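Local coordinates for oxidoreductase, 2OG-Fe(II) oxygenase family (PDB 6N1F), which probably acts as an oxidoreductase of the iron- and 2-oxoglutarate-dependent oxygenase family, holding a single iron ion in its active site, at residues L27-N32 / A40-E45. Numbering follows the deposited sequence.
Sequences LHFRCN and AAQLRE
Gln42 reaches from its helix toward segment 27-32, where its OE1 meets Asn32 and its NE2 the ring of Phe29. CG lies anti to the backbone N (chi1 -164°) and the chain stays extended beyond it, which carries the amide well clear of the helix. There OE1 accepts a hydrogen bond from Asn32 ND2 at 2.9 Å, with the donor in the carbonyl plane and the two amides nearly coplanar. The other end of the Asn32 amide is also engaged: OD1 accepts from the backbone N of Gly34. NE2 of Gln42 approaches the Phe29 ring obliquely, near CE1 and 3.3 Å from CD1, the amide tilted by only 18° from the ring plane. The contact lies beside the double-stranded beta-helix core expected of this family: Phe29 stacks on Phe193 of strand 191-193, and Gln42 touches Val49 of strand 48-51, an outermost strand of the larger sheet. The site lies at the surface, with the Phe29 side chain about 12 Å from that of the iron ligand His209. One water accepts from Gln42 NE2 at 3.1 Å and lies 2.9 Å from Arg30 O; a second lies between Arg30 O and Gln42 OE1, its bond to OE1 long and weak.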
ATOM      1  N   LEU A  27      13.378  -4.589 -14.643  1.00 26.58           N
ATOM      2  CA  LEU A  27      14.170  -4.967 -13.481  1.00 25.71           C
ATOM      3  C   LEU A  27      13.254  -5.657 -12.470  1.00 26.95           C
ATOM      4  O   LEU A  27      12.343  -5.031 -11.916  1.00 25.79           O
ATOM      5  CB  LEU A  27      14.851  -3.728 -12.895  1.00 25.60           C
ATOM      6  CG  LEU A  27      15.881  -3.937 -11.776  1.00 26.03           C
ATOM      7  CD1 LEU A  27      17.020  -4.851 -12.240  1.00 25.77           C
ATOM      8  CD2 LEU A  27      16.426  -2.594 -11.292  1.00 23.69           C
ATOM      9  N   HIS A  28      13.465  -6.954 -12.248  1.00 23.60           N
ATOM     10  CA  HIS A  28      12.645  -7.696 -11.299  1.00 27.61           C
ATOM     11  C   HIS A  28      13.339  -7.727  -9.938  1.00 27.54           C
ATOM     12  O   HIS A  28      14.550  -7.947  -9.854  1.00 27.98           O
ATOM     13  CB  HIS A  28      12.373  -9.118 -11.792  1.00 24.65           C
ATOM     14  CG  HIS A  28      11.491  -9.187 -13.008  1.00 29.51           C
ATOM     15  ND1 HIS A  28      10.406 -10.030 -13.090  1.00 29.08           N
ATOM     16  CD2 HIS A  28      11.547  -8.534 -14.195  1.00 28.20           C
ATOM     17  CE1 HIS A  28       9.827  -9.890 -14.268  1.00 39.49           C
ATOM     18  NE2 HIS A  28      10.494  -8.980 -14.954  1.00 30.83           N
ATOM     19  N   PHE A  29      12.570  -7.488  -8.883  1.00 25.32           N
ATOM     20  CA  PHE A  29      13.077  -7.410  -7.519  1.00 23.75           C
ATOM     21  C   PHE A  29      12.511  -8.561  -6.705  1.00 24.05           C
ATOM     22  O   PHE A  29      11.330  -8.900  -6.838  1.00 28.73           O
ATOM     23  CB  PHE A  29      12.669  -6.095  -6.837  1.00 22.50           C
ATOM     24  CG  PHE A  29      13.443  -4.887  -7.294  1.00 30.04           C
ATOM     25  CD1 PHE A  29      14.546  -4.447  -6.586  1.00 25.68           C
ATOM     26  CD2 PHE A  29      13.051  -4.175  -8.420  1.00 32.02           C
ATOM     27  CE1 PHE A  29      15.257  -3.327  -7.010  1.00 27.28           C
ATOM     28  CE2 PHE A  29      13.757  -3.058  -8.842  1.00 28.52           C
ATOM     29  CZ  PHE A  29      14.865  -2.638  -8.135  1.00 22.35           C
ATOM     30  N   ARG A  30      13.353  -9.160  -5.870  1.00 22.92           N
ATOM     31  CA  ARG A  30      12.901 -10.074  -4.836  1.00 26.55           C
ATOM     32  C   ARG A  30      12.713  -9.269  -3.550  1.00 26.28           C
ATOM     33  O   ARG A  30      13.004  -8.073  -3.509  1.00 20.77           O
ATOM     34  CB  ARG A  30      13.904 -11.214  -4.666  1.00 28.03           C
ATOM     35  N   CYS A  31      12.235  -9.919  -2.482  1.00 19.81           N
ATOM     36  CA  CYS A  31      12.163  -9.250  -1.183  1.00 19.74           C
ATOM     37  C   CYS A  31      13.553  -8.869  -0.701  1.00 21.34           C
ATOM     38  O   CYS A  31      14.509  -9.639  -0.834  1.00 24.33           O
ATOM     39  CB  CYS A  31      11.496 -10.148  -0.134  1.00 20.67           C
ATOM     40  SG  CYS A  31       9.816 -10.604  -0.501  1.00 28.04           S
ATOM     41  N   ASN A  32      13.664  -7.677  -0.114  1.00 19.54           N
ATOM     42  CA  ASN A  32      14.932  -7.251   0.460  1.00 17.75           C
ATOM     43  C   ASN A  32      15.252  -8.110   1.682  1.00 25.13           C
ATOM     44  O   ASN A  32      14.446  -8.193   2.612  1.00 22.03           O
ATOM     45  CB  ASN A  32      14.871  -5.778   0.837  1.00 21.37           C
ATOM     46  CG  ASN A  32      16.225  -5.221   1.186  1.00 28.40           C
ATOM     47  OD1 ASN A  32      16.921  -5.753   2.048  1.00 24.26           O
ATOM     48  ND2 ASN A  32      16.629  -4.164   0.488  1.00 31.53           N
ATOM     49  N   ALA A  40      15.552   1.225   3.944  1.00 24.11           N
ATOM     50  CA  ALA A  40      15.458   2.660   3.674  1.00 23.33           C
ATOM     51  C   ALA A  40      16.331   3.067   2.492  1.00 27.03           C
ATOM     52  O   ALA A  40      15.968   3.963   1.723  1.00 26.01           O
ATOM     53  CB  ALA A  40      15.843   3.456   4.920  1.00 35.16           C
ATOM     54  N   ALA A  41      17.497   2.430   2.338  1.00 27.94           N
ATOM     55  CA  ALA A  41      18.378   2.765   1.223  1.00 29.42           C
ATOM     56  C   ALA A  41      17.762   2.373  -0.120  1.00 26.58           C
ATOM     57  O   ALA A  41      17.897   3.106  -1.105  1.00 26.17           O
ATOM     58  CB  ALA A  41      19.737   2.097   1.412  1.00 27.31           C
ATOM     59  N   GLN A  42      17.080   1.223  -0.186  1.00 30.93           N
ATOM     60  CA  GLN A  42      16.439   0.840  -1.445  1.00 25.90           C
ATOM     61  C   GLN A  42      15.279   1.764  -1.767  1.00 28.30           C
ATOM     62  O   GLN A  42      15.078   2.136  -2.931  1.00 24.77           O
ATOM     63  CB  GLN A  42      15.943  -0.607  -1.405  1.00 21.19           C
ATOM     64  CG  GLN A  42      15.638  -1.139  -2.808  1.00 25.09           C
ATOM     65  CD  GLN A  42      15.034  -2.521  -2.819  1.00 27.81           C
ATOM     66  OE1 GLN A  42      15.327  -3.352  -1.972  1.00 22.62           O
ATOM     67  NE2 GLN A  42      14.171  -2.775  -3.795  1.00 32.55           N
ATOM     68  N   LEU A  43      14.489   2.115  -0.750  1.00 25.29           N
ATOM     69  CA  LEU A  43      13.425   3.089  -0.936  1.00 31.93           C
ATOM     70  C   LEU A  43      13.998   4.405  -1.435  1.00 30.52           C
ATOM     71  O   LEU A  43      13.429   5.045  -2.332  1.00 30.61           O
ATOM     72  CB  LEU A  43      12.666   3.289   0.379  1.00 26.32           C
ATOM     73  CG  LEU A  43      11.505   4.279   0.364  1.00 30.40           C
ATOM     74  CD1 LEU A  43      10.427   3.758  -0.547  1.00 20.93           C
ATOM     75  CD2 LEU A  43      10.938   4.508   1.761  1.00 28.93           C
ATOM     76  N   ARG A  44      15.144   4.804  -0.874  1.00 33.39           N
ATOM     77  CA  ARG A  44      15.828   6.024  -1.293  1.00 38.22           C
ATOM     78  C   ARG A  44      16.309   5.932  -2.740  1.00 38.33           C
ATOM     79  O   ARG A  44      16.009   6.810  -3.556  1.00 40.16           O
ATOM     80  CB  ARG A  44      17.003   6.302  -0.351  1.00 40.21           C
ATOM     81  CG  ARG A  44      17.155   7.762   0.057  1.00 46.40           C
ATOM     82  CD  ARG A  44      18.344   7.977   0.994  1.00 53.38           C
ATOM     83  NE  ARG A  44      18.248   7.161   2.205  1.00 56.12           N
ATOM     84  CZ  ARG A  44      19.131   6.231   2.571  1.00 51.06           C
ATOM     85  NH1 ARG A  44      20.207   5.988   1.830  1.00 45.72           N
ATOM     86  NH2 ARG A  44      18.936   5.547   3.692  1.00 42.35           N
ATOM     87  N   GLU A  45      17.062   4.882  -3.081  1.00 33.27           N
ATOM     88  CA  GLU A  45      17.717   4.850  -4.389  1.00 29.30           C
ATOM     89  C   GLU A  45      16.770   4.376  -5.480  1.00 27.71           C
ATOM     90  O   GLU A  45      16.697   4.983  -6.552  1.00 31.43           O
ATOM     91  CB  GLU A  45      18.955   3.953  -4.341  1.00 33.94           C
ATOM     92  CG  GLU A  45      20.070   4.512  -3.457  1.00 47.13           C
ATOM     93  CD  GLU A  45      21.205   3.528  -3.238  1.00 56.36           C
ATOM     94  OE1 GLU A  45      20.950   2.298  -3.265  1.00 53.60           O
ATOM     95  OE2 GLU A  45      22.350   3.996  -3.038  1.00 56.37           O
TER
HETATM   96  O   HOH W   1      12.820  -5.281  -2.580  1.00 22.93           O
HETATM   97  O   HOH W   2      15.601  -6.468  -3.222  1.00 45.94           O